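Long-range contact in beta-hexosaminidase (Neisseria gonorrhoeae, PDB 6JTJ), which hydrolyses beta-linked terminal N-acetylhexosamines, probably releasing N-acetylglucosamine from peptidoglycan fragments during cell-wall recycling: residues Ile285-Thr297 with Ser314-Arg327. Sequence-based numbering, arbitrary orientation.
Sequences IGFKGVIFSDDLT and SFEAGCDIVLVCNR
Ser293 turns OG between its backbone N and carbonyl carbon (chi1 78°), and Asp295 swings its carboxylate opposite its own N (chi1 -174°); both side chains thereby reach the N-H groups of Leu323 and Cys325. Ser293 OG accepts from Leu323 N at 3.0 Å, a short side chain doing what a strand carbonyl would normally do. Asp295 OD1 takes Cys325 N at 3.0 Å, met from above the carboxylate plane, while Cys325 CB packs beside OD2. Between these two side-chain grips, Leu296 N gives an almost straight bond to Leu323 O (3.1 Å, 171° at the hydrogen).

Strands 290-295 and 321-323 run parallel; toward their N-terminal ends Ser293 N bonds to Ile321 O at 2.9 Å, and Ile291 O receives Asp320 N. Asp320 returns the favour through OD2, whose anti lone pair accepts Ile291 N; salt bridges to Arg282 and Arg349 should keep this buried carboxylate ionised. Gly318 takes a positive phi that would jam a side chain against the preceding carbonyl, ends helix 307-317 in a Schellman motif and leads toward strand 321-323.

Apolar groups fill the two faces of the sheet. Ile321 CG2 meets the edge of the Phe292 ring, and Leu323 CD1 approaches that ring obliquely; Val290 CG1 sits over one ring face. On the face turned away from Phe292, Leu296 CD1 crosses Val322 at about a right angle, 3.6 Å from Val322 CB, and Cys319 SG lies against Ser293 CA.

A water donates to OD1 of Asp294, the predicted nucleophile, and accepts from Ser314 OG, also hydrogen-bonded to Arg310 O, while Leu323 borders the bound N-acetylglucosamine. Parallel strands joined through helix 307-317, with the putative nucleophile at the C-terminal end of the first, form one beta-alpha-beta unit of the TIM-barrel-like catalytic domain of family 3 glycosidases.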
ATOM      1  N   ILE C 285      23.062   0.480 -17.195  1.00 32.51           N
ATOM      2  CA  ILE C 285      23.494   0.042 -15.876  1.00 28.22           C
ATOM      3  C   ILE C 285      24.344  -1.236 -15.936  1.00 26.66           C
ATOM      4  O   ILE C 285      25.177  -1.467 -15.057  1.00 25.65           O
ATOM      5  CB  ILE C 285      22.288  -0.116 -14.910  1.00 27.90           C
ATOM      6  CG1 ILE C 285      21.686   1.261 -14.644  1.00 28.37           C
ATOM      7  CG2 ILE C 285      22.687  -0.783 -13.596  1.00 26.15           C
ATOM      8  CD1 ILE C 285      20.333   1.248 -13.985  1.00 29.08           C
ATOM      9  N   GLY C 286      24.121  -2.070 -16.942  1.00 25.18           N
ATOM     10  CA  GLY C 286      24.893  -3.309 -17.096  1.00 25.16           C
ATOM     11  C   GLY C 286      24.382  -4.478 -16.279  1.00 24.05           C
ATOM     12  O   GLY C 286      25.104  -5.448 -16.056  1.00 24.69           O
ATOM     13  N   PHE C 287      23.126  -4.409 -15.841  1.00 23.30           N
ATOM     14  CA  PHE C 287      22.560  -5.459 -14.998  1.00 22.27           C
ATOM     15  C   PHE C 287      22.372  -6.750 -15.798  1.00 22.70           C
ATOM     16  O   PHE C 287      21.757  -6.747 -16.857  1.00 21.82           O
ATOM     17  CB  PHE C 287      21.216  -4.976 -14.406  1.00 21.87           C
ATOM     18  CG  PHE C 287      20.517  -5.993 -13.563  1.00 20.28           C
ATOM     19  CD1 PHE C 287      21.080  -6.442 -12.373  1.00 21.03           C
ATOM     20  CD2 PHE C 287      19.285  -6.507 -13.947  1.00 20.21           C
ATOM     21  CE1 PHE C 287      20.406  -7.373 -11.572  1.00 20.80           C
ATOM     22  CE2 PHE C 287      18.612  -7.429 -13.157  1.00 19.71           C
ATOM     23  CZ  PHE C 287      19.183  -7.877 -11.978  1.00 19.57           C
ATOM     24  N   LYS C 288      22.855  -7.854 -15.258  1.00 24.39           N
ATOM     25  CA  LYS C 288      22.750  -9.151 -15.917  1.00 26.74           C
ATOM     26  C   LYS C 288      21.833 -10.152 -15.242  1.00 24.67           C
ATOM     27  O   LYS C 288      21.727 -11.287 -15.689  1.00 24.48           O
ATOM     28  CB  LYS C 288      24.151  -9.770 -16.043  1.00 30.17           C
ATOM     29  CG  LYS C 288      25.151  -8.849 -16.742  1.00 33.52           C
ATOM     30  CD  LYS C 288      26.227  -9.672 -17.398  1.00 38.91           C
ATOM     31  CE  LYS C 288      27.343  -8.817 -17.963  1.00 42.43           C
ATOM     32  NZ  LYS C 288      26.772  -7.703 -18.770  1.00 44.82           N
ATOM     33  N   GLY C 289      21.167  -9.753 -14.164  1.00 23.29           N
ATOM     34  CA  GLY C 289      20.327 -10.673 -13.429  1.00 21.74           C
ATOM     35  C   GLY C 289      18.909 -10.761 -13.948  1.00 20.56           C
ATOM     36  O   GLY C 289      18.604 -10.352 -15.058  1.00 18.80           O
ATOM     37  N   VAL C 290      18.038 -11.319 -13.114  1.00 20.90           N
ATOM     38  CA  VAL C 290      16.622 -11.488 -13.452  1.00 21.00           C
ATOM     39  C   VAL C 290      15.875 -10.168 -13.360  1.00 20.36           C
ATOM     40  O   VAL C 290      16.008  -9.415 -12.383  1.00 20.59           O
ATOM     41  CB  VAL C 290      15.926 -12.466 -12.482  1.00 19.69           C
ATOM     42  CG1 VAL C 290      14.405 -12.400 -12.608  1.00 19.25           C
ATOM     43  CG2 VAL C 290      16.440 -13.867 -12.710  1.00 20.12           C
ATOM     44  N   ILE C 291      15.080  -9.886 -14.383  1.00 21.07           N
ATOM     45  CA  ILE C 291      14.057  -8.861 -14.274  1.00 20.60           C
ATOM     46  C   ILE C 291      12.727  -9.596 -14.156  1.00 21.69           C
ATOM     47  O   ILE C 291      12.274 -10.231 -15.132  1.00 22.22           O
ATOM     48  CB  ILE C 291      14.076  -7.931 -15.479  1.00 21.75           C
ATOM     49  CG1 ILE C 291      15.425  -7.226 -15.578  1.00 21.51           C
ATOM     50  CG2 ILE C 291      12.965  -6.891 -15.366  1.00 22.95           C
ATOM     51  CD1 ILE C 291      15.600  -6.412 -16.844  1.00 21.57           C
ATOM     52  N   PHE C 292      12.114  -9.543 -12.977  1.00 19.80           N
ATOM     53  CA  PHE C 292      10.756 -10.038 -12.802  1.00 20.59           C
ATOM     54  C   PHE C 292       9.726  -9.063 -13.360  1.00 23.27           C
ATOM     55  O   PHE C 292       9.991  -7.878 -13.437  1.00 23.29           O
ATOM     56  CB  PHE C 292      10.442 -10.244 -11.341  1.00 21.09           C
ATOM     57  CG  PHE C 292      11.128 -11.416 -10.735  1.00 21.91           C
ATOM     58  CD1 PHE C 292      10.788 -12.711 -11.112  1.00 22.24           C
ATOM     59  CD2 PHE C 292      12.116 -11.234  -9.785  1.00 22.75           C
ATOM     60  CE1 PHE C 292      11.404 -13.797 -10.536  1.00 22.55           C
ATOM     61  CE2 PHE C 292      12.746 -12.322  -9.215  1.00 22.81           C
ATOM     62  CZ  PHE C 292      12.390 -13.606  -9.588  1.00 22.43           C
ATOM     63  N   SER C 293       8.543  -9.558 -13.735  1.00 24.29           N
ATOM     64  CA  SER C 293       7.439  -8.687 -14.160  1.00 26.58           C
ATOM     65  C   SER C 293       6.693  -8.240 -12.913  1.00 30.17           C
ATOM     66  O   SER C 293       6.953  -8.731 -11.831  1.00 30.01           O
ATOM     67  CB  SER C 293       6.457  -9.450 -15.056  1.00 27.22           C
ATOM     68  OG  SER C 293       5.598 -10.273 -14.290  1.00 24.43           O
ATOM     69  N   ASP C 294       5.720  -7.352 -13.039  1.00 38.43           N
ATOM     70  CA  ASP C 294       4.763  -7.212 -11.887  1.00 46.74           C
ATOM     71  C   ASP C 294       3.830  -8.415 -11.908  1.00 47.37           C
ATOM     72  O   ASP C 294       3.814  -9.139 -12.899  1.00 44.58           O
ATOM     73  CB  ASP C 294       3.938  -5.909 -11.849  1.00 50.50           C
ATOM     74  CG  ASP C 294       4.120  -5.038 -13.062  1.00 56.53           C
ATOM     75  OD1 ASP C 294       4.657  -5.543 -14.083  1.00 54.31           O
ATOM     76  OD2 ASP C 294       3.726  -3.842 -12.958  1.00 54.99           O
ATOM     77  N   ASP C 295       3.044  -8.600 -10.844  1.00 50.29           N
ATOM     78  CA  ASP C 295       1.947  -9.594 -10.834  1.00 49.16           C
ATOM     79  C   ASP C 295       0.990  -9.169 -11.974  1.00 47.06           C
ATOM     80  O   ASP C 295       0.443  -8.056 -11.935  1.00 45.88           O
ATOM     81  CB  ASP C 295       1.235  -9.623  -9.467  1.00 47.34           C
ATOM     82  CG  ASP C 295       0.185 -10.744  -9.352  1.00 46.73           C
ATOM     83  OD1 ASP C 295       0.088 -11.622 -10.243  1.00 44.23           O
ATOM     84  OD2 ASP C 295      -0.605 -10.703  -8.386  1.00 47.54           O
ATOM     85  N   LEU C 296       0.877 -10.024 -12.998  1.00 43.73           N
ATOM     86  CA  LEU C 296       0.110  -9.790 -14.246  1.00 47.14           C
ATOM     87  C   LEU C 296      -1.396 -10.007 -14.081  1.00 46.75           C
ATOM     88  O   LEU C 296      -2.154  -9.696 -14.996  1.00 53.43           O
ATOM     89  CB  LEU C 296       0.621 -10.719 -15.376  1.00 45.13           C
ATOM     90  CG  LEU C 296       2.107 -10.601 -15.751  1.00 46.37           C
ATOM     91  CD1 LEU C 296       2.400 -11.444 -16.988  1.00 46.72           C
ATOM     92  CD2 LEU C 296       2.551  -9.161 -15.976  1.00 47.18           C
ATOM     93  N   THR C 297      -1.810 -10.593 -12.961  1.00 47.87           N
ATOM     94  CA  THR C 297      -3.249 -10.835 -12.680  1.00 50.93           C
ATOM     95  C   THR C 297      -4.151  -9.649 -12.515  1.00 46.29           C
ATOM     96  O   THR C 297      -3.952  -8.886 -11.611  1.00 43.91           O
ATOM     97  CB  THR C 297      -3.486 -11.740 -11.454  1.00 53.66           C
ATOM     98  OG1 THR C 297      -2.896 -11.163 -10.284  1.00 62.31           O
ATOM     99  CG2 THR C 297      -2.908 -13.093 -11.704  1.00 52.74           C
ATOM    100  N   SER C 314       5.092  -8.066 -21.436  1.00 27.56           N
ATOM    101  CA  SER C 314       6.121  -8.104 -20.401  1.00 28.56           C
ATOM    102  C   SER C 314       7.453  -8.643 -20.913  1.00 26.33           C
ATOM    103  O   SER C 314       8.485  -8.011 -20.720  1.00 25.08           O
ATOM    104  CB  SER C 314       5.681  -8.934 -19.214  1.00 29.50           C
ATOM    105  OG  SER C 314       4.560  -8.363 -18.588  1.00 33.29           O
ATOM    106  N   PHE C 315       7.430  -9.809 -21.553  1.00 27.31           N
ATOM    107  CA  PHE C 315       8.642 -10.379 -22.141  1.00 26.99           C
ATOM    108  C   PHE C 315       9.247  -9.458 -23.180  1.00 28.55           C
ATOM    109  O   PHE C 315      10.462  -9.234 -23.184  1.00 27.99           O
ATOM    110  CB  PHE C 315       8.377 -11.715 -22.810  1.00 27.71           C
ATOM    111  CG  PHE C 315       8.036 -12.805 -21.857  1.00 26.77           C
ATOM    112  CD1 PHE C 315       8.895 -13.127 -20.816  1.00 27.55           C
ATOM    113  CD2 PHE C 315       6.872 -13.528 -22.007  1.00 26.03           C
ATOM    114  CE1 PHE C 315       8.575 -14.132 -19.921  1.00 25.78           C
ATOM    115  CE2 PHE C 315       6.556 -14.539 -21.120  1.00 25.91           C
ATOM    116  CZ  PHE C 315       7.412 -14.848 -20.084  1.00 25.04           C
ATOM    117  N   GLU C 316       8.406  -8.917 -24.044  1.00 28.11           N
ATOM    118  CA  GLU C 316       8.849  -8.000 -25.082  1.00 30.72           C
ATOM    119  C   GLU C 316       9.514  -6.757 -24.490  1.00 29.18           C
ATOM    120  O   GLU C 316      10.478  -6.240 -25.062  1.00 25.63           O
ATOM    121  CB  GLU C 316       7.652  -7.630 -25.972  1.00 35.77           C
ATOM    122  CG  GLU C 316       7.837  -6.452 -26.911  1.00 43.28           C
ATOM    123  CD  GLU C 316       6.564  -6.152 -27.724  1.00 51.38           C
ATOM    124  OE1 GLU C 316       5.658  -5.439 -27.226  1.00 51.94           O
ATOM    125  OE2 GLU C 316       6.497  -6.602 -28.888  1.00 53.90           O
ATOM    126  N   ALA C 317       9.003  -6.272 -23.348  1.00 27.51           N
ATOM    127  CA  ALA C 317       9.606  -5.126 -22.663  1.00 26.74           C
ATOM    128  C   ALA C 317      10.987  -5.411 -22.042  1.00 25.01           C
ATOM    129  O   ALA C 317      11.762  -4.480 -21.821  1.00 25.62           O
ATOM    130  CB  ALA C 317       8.665  -4.589 -21.590  1.00 27.60           C
ATOM    131  N   GLY C 318      11.271  -6.672 -21.728  1.00 24.01           N
ATOM    132  CA  GLY C 318      12.570  -7.063 -21.191  1.00 23.48           C
ATOM    133  C   GLY C 318      12.544  -7.926 -19.929  1.00 23.86           C
ATOM    134  O   GLY C 318      13.611  -8.288 -19.429  1.00 23.67           O
ATOM    135  N   CYS C 319      11.366  -8.268 -19.415  1.00 22.50           N
ATOM    136  CA  CYS C 319      11.271  -9.168 -18.272  1.00 22.94           C
ATOM    137  C   CYS C 319      11.695 -10.577 -18.651  1.00 23.13           C
ATOM    138  O   CYS C 319      11.375 -11.044 -19.741  1.00 23.03           O
ATOM    139  CB  CYS C 319       9.848  -9.233 -17.744  1.00 23.57           C
ATOM    140  SG  CYS C 319       9.165  -7.659 -17.200  1.00 26.79           S
ATOM    141  N   ASP C 320      12.430 -11.237 -17.753  1.00 23.55           N
ATOM    142  CA  ASP C 320      12.844 -12.629 -17.927  1.00 23.18           C
ATOM    143  C   ASP C 320      11.747 -13.566 -17.483  1.00 23.32           C
ATOM    144  O   ASP C 320      11.519 -14.608 -18.115  1.00 22.94           O
ATOM    145  CB  ASP C 320      14.079 -12.935 -17.078  1.00 24.48           C
ATOM    146  CG  ASP C 320      15.299 -12.201 -17.537  1.00 25.00           C
ATOM    147  OD1 ASP C 320      15.771 -12.464 -18.661  1.00 28.37           O
ATOM    148  OD2 ASP C 320      15.816 -11.363 -16.775  1.00 26.88           O
ATOM    149  N   ILE C 321      11.085 -13.217 -16.382  1.00 22.09           N
ATOM    150  CA  ILE C 321      10.195 -14.114 -15.689  1.00 22.43           C
ATOM    151  C   ILE C 321       8.929 -13.363 -15.273  1.00 23.88           C
ATOM    152  O   ILE C 321       9.016 -12.284 -14.702  1.00 22.20           O
ATOM    153  CB  ILE C 321      10.864 -14.665 -14.429  1.00 24.10           C
ATOM    154  CG1 ILE C 321      12.032 -15.588 -14.788  1.00 25.84           C
ATOM    155  CG2 ILE C 321       9.869 -15.426 -13.556  1.00 24.01           C
ATOM    156  CD1 ILE C 321      13.060 -15.770 -13.681  1.00 25.84           C
ATOM    157  N   VAL C 322       7.766 -13.923 -15.582  1.00 25.28           N
ATOM    158  CA  VAL C 322       6.511 -13.281 -15.251  1.00 27.77           C
ATOM    159  C   VAL C 322       5.894 -13.930 -14.026  1.00 27.82           C
ATOM    160  O   VAL C 322       5.915 -15.146 -13.876  1.00 27.56           O
ATOM    161  CB  VAL C 322       5.497 -13.265 -16.425  1.00 29.64           C
ATOM    162  CG1 VAL C 322       6.024 -12.435 -17.584  1.00 29.92           C
ATOM    163  CG2 VAL C 322       5.148 -14.664 -16.908  1.00 30.80           C
ATOM    164  N   LEU C 323       5.356 -13.092 -13.160  1.00 28.00           N
ATOM    165  CA  LEU C 323       4.703 -13.531 -11.947  1.00 30.77           C
ATOM    166  C   LEU C 323       3.203 -13.567 -12.166  1.00 32.42           C
ATOM    167  O   LEU C 323       2.637 -12.597 -12.651  1.00 32.40           O
ATOM    168  CB  LEU C 323       4.980 -12.565 -10.801  1.00 33.88           C
ATOM    169  CG  LEU C 323       6.095 -12.950  -9.850  1.00 35.12           C
ATOM    170  CD1 LEU C 323       7.416 -12.969 -10.605  1.00 35.46           C
ATOM    171  CD2 LEU C 323       6.148 -11.986  -8.663  1.00 37.45           C
ATOM    172  N   VAL C 324       2.575 -14.682 -11.809  1.00 32.02           N
ATOM    173  CA  VAL C 324       1.127 -14.835 -11.922  1.00 33.29           C
ATOM    174  C   VAL C 324       0.636 -15.435 -10.630  1.00 34.14           C
ATOM    175  O   VAL C 324       0.732 -16.633 -10.437  1.00 34.74           O
ATOM    176  CB  VAL C 324       0.743 -15.735 -13.112  1.00 36.01           C
ATOM    177  CG1 VAL C 324      -0.762 -15.700 -13.349  1.00 38.79           C
ATOM    178  CG2 VAL C 324       1.467 -15.294 -14.379  1.00 33.88           C
ATOM    179  N   CYS C 325       0.142 -14.581  -9.740  1.00 36.00           N
ATOM    180  CA  CYS C 325      -0.190 -14.964  -8.391  1.00 41.52           C
ATOM    181  C   CYS C 325      -1.689 -15.013  -8.135  1.00 43.15           C
ATOM    182  O   CYS C 325      -2.455 -14.243  -8.687  1.00 43.47           O
ATOM    183  CB  CYS C 325       0.445 -13.974  -7.415  1.00 43.75           C
ATOM    184  SG  CYS C 325       2.225 -13.763  -7.678  1.00 46.54           S
ATOM    185  N   ASN C 326      -2.083 -15.922  -7.258  1.00 47.51           N
ATOM    186  CA  ASN C 326      -3.475 -16.082  -6.802  1.00 53.15           C
ATOM    187  C   ASN C 326      -4.467 -16.459  -7.898  1.00 54.67           C
ATOM    188  O   ASN C 326      -5.658 -16.289  -7.706  1.00 53.71           O
ATOM    189  CB  ASN C 326      -3.977 -14.801  -6.102  1.00 54.14           C
ATOM    190  CG  ASN C 326      -2.946 -14.195  -5.173  1.00 57.67           C
ATOM    191  OD1 ASN C 326      -2.457 -14.864  -4.270  1.00 65.15           O
ATOM    192  ND2 ASN C 326      -2.602 -12.922  -5.392  1.00 61.97           N
ATOM    193  N   ARG C 327      -3.985 -16.927  -9.049  1.00 52.76           N
ATOM    194  CA  ARG C 327      -4.852 -17.165 -10.196  1.00 52.13           C
ATOM    195  C   ARG C 327      -4.375 -18.368 -10.994  1.00 51.19           C
ATOM    196  O   ARG C 327      -3.897 -18.234 -12.124  1.00 47.87           O
ATOM    197  CB  ARG C 327      -4.921 -15.923 -11.087  1.00 53.13           C
ATOM    198  CG  ARG C 327      -5.617 -14.725 -10.452  1.00 58.33           C
ATOM    199  CD  ARG C 327      -7.090 -14.987 -10.142  1.00 61.01           C
ATOM    200  NE  ARG C 327      -7.840 -15.259 -11.366  1.00 67.44           N
ATOM    201  CZ  ARG C 327      -8.335 -14.327 -12.182  1.00 67.72           C
ATOM    202  NH1 ARG C 327      -8.202 -13.033 -11.907  1.00 67.24           N
ATOM    203  NH2 ARG C 327      -8.986 -14.697 -13.281  1.00 66.43           N
TER
HETATM  204  O   HOH W   1       5.596  -6.300 -16.710  1.00 25.89           O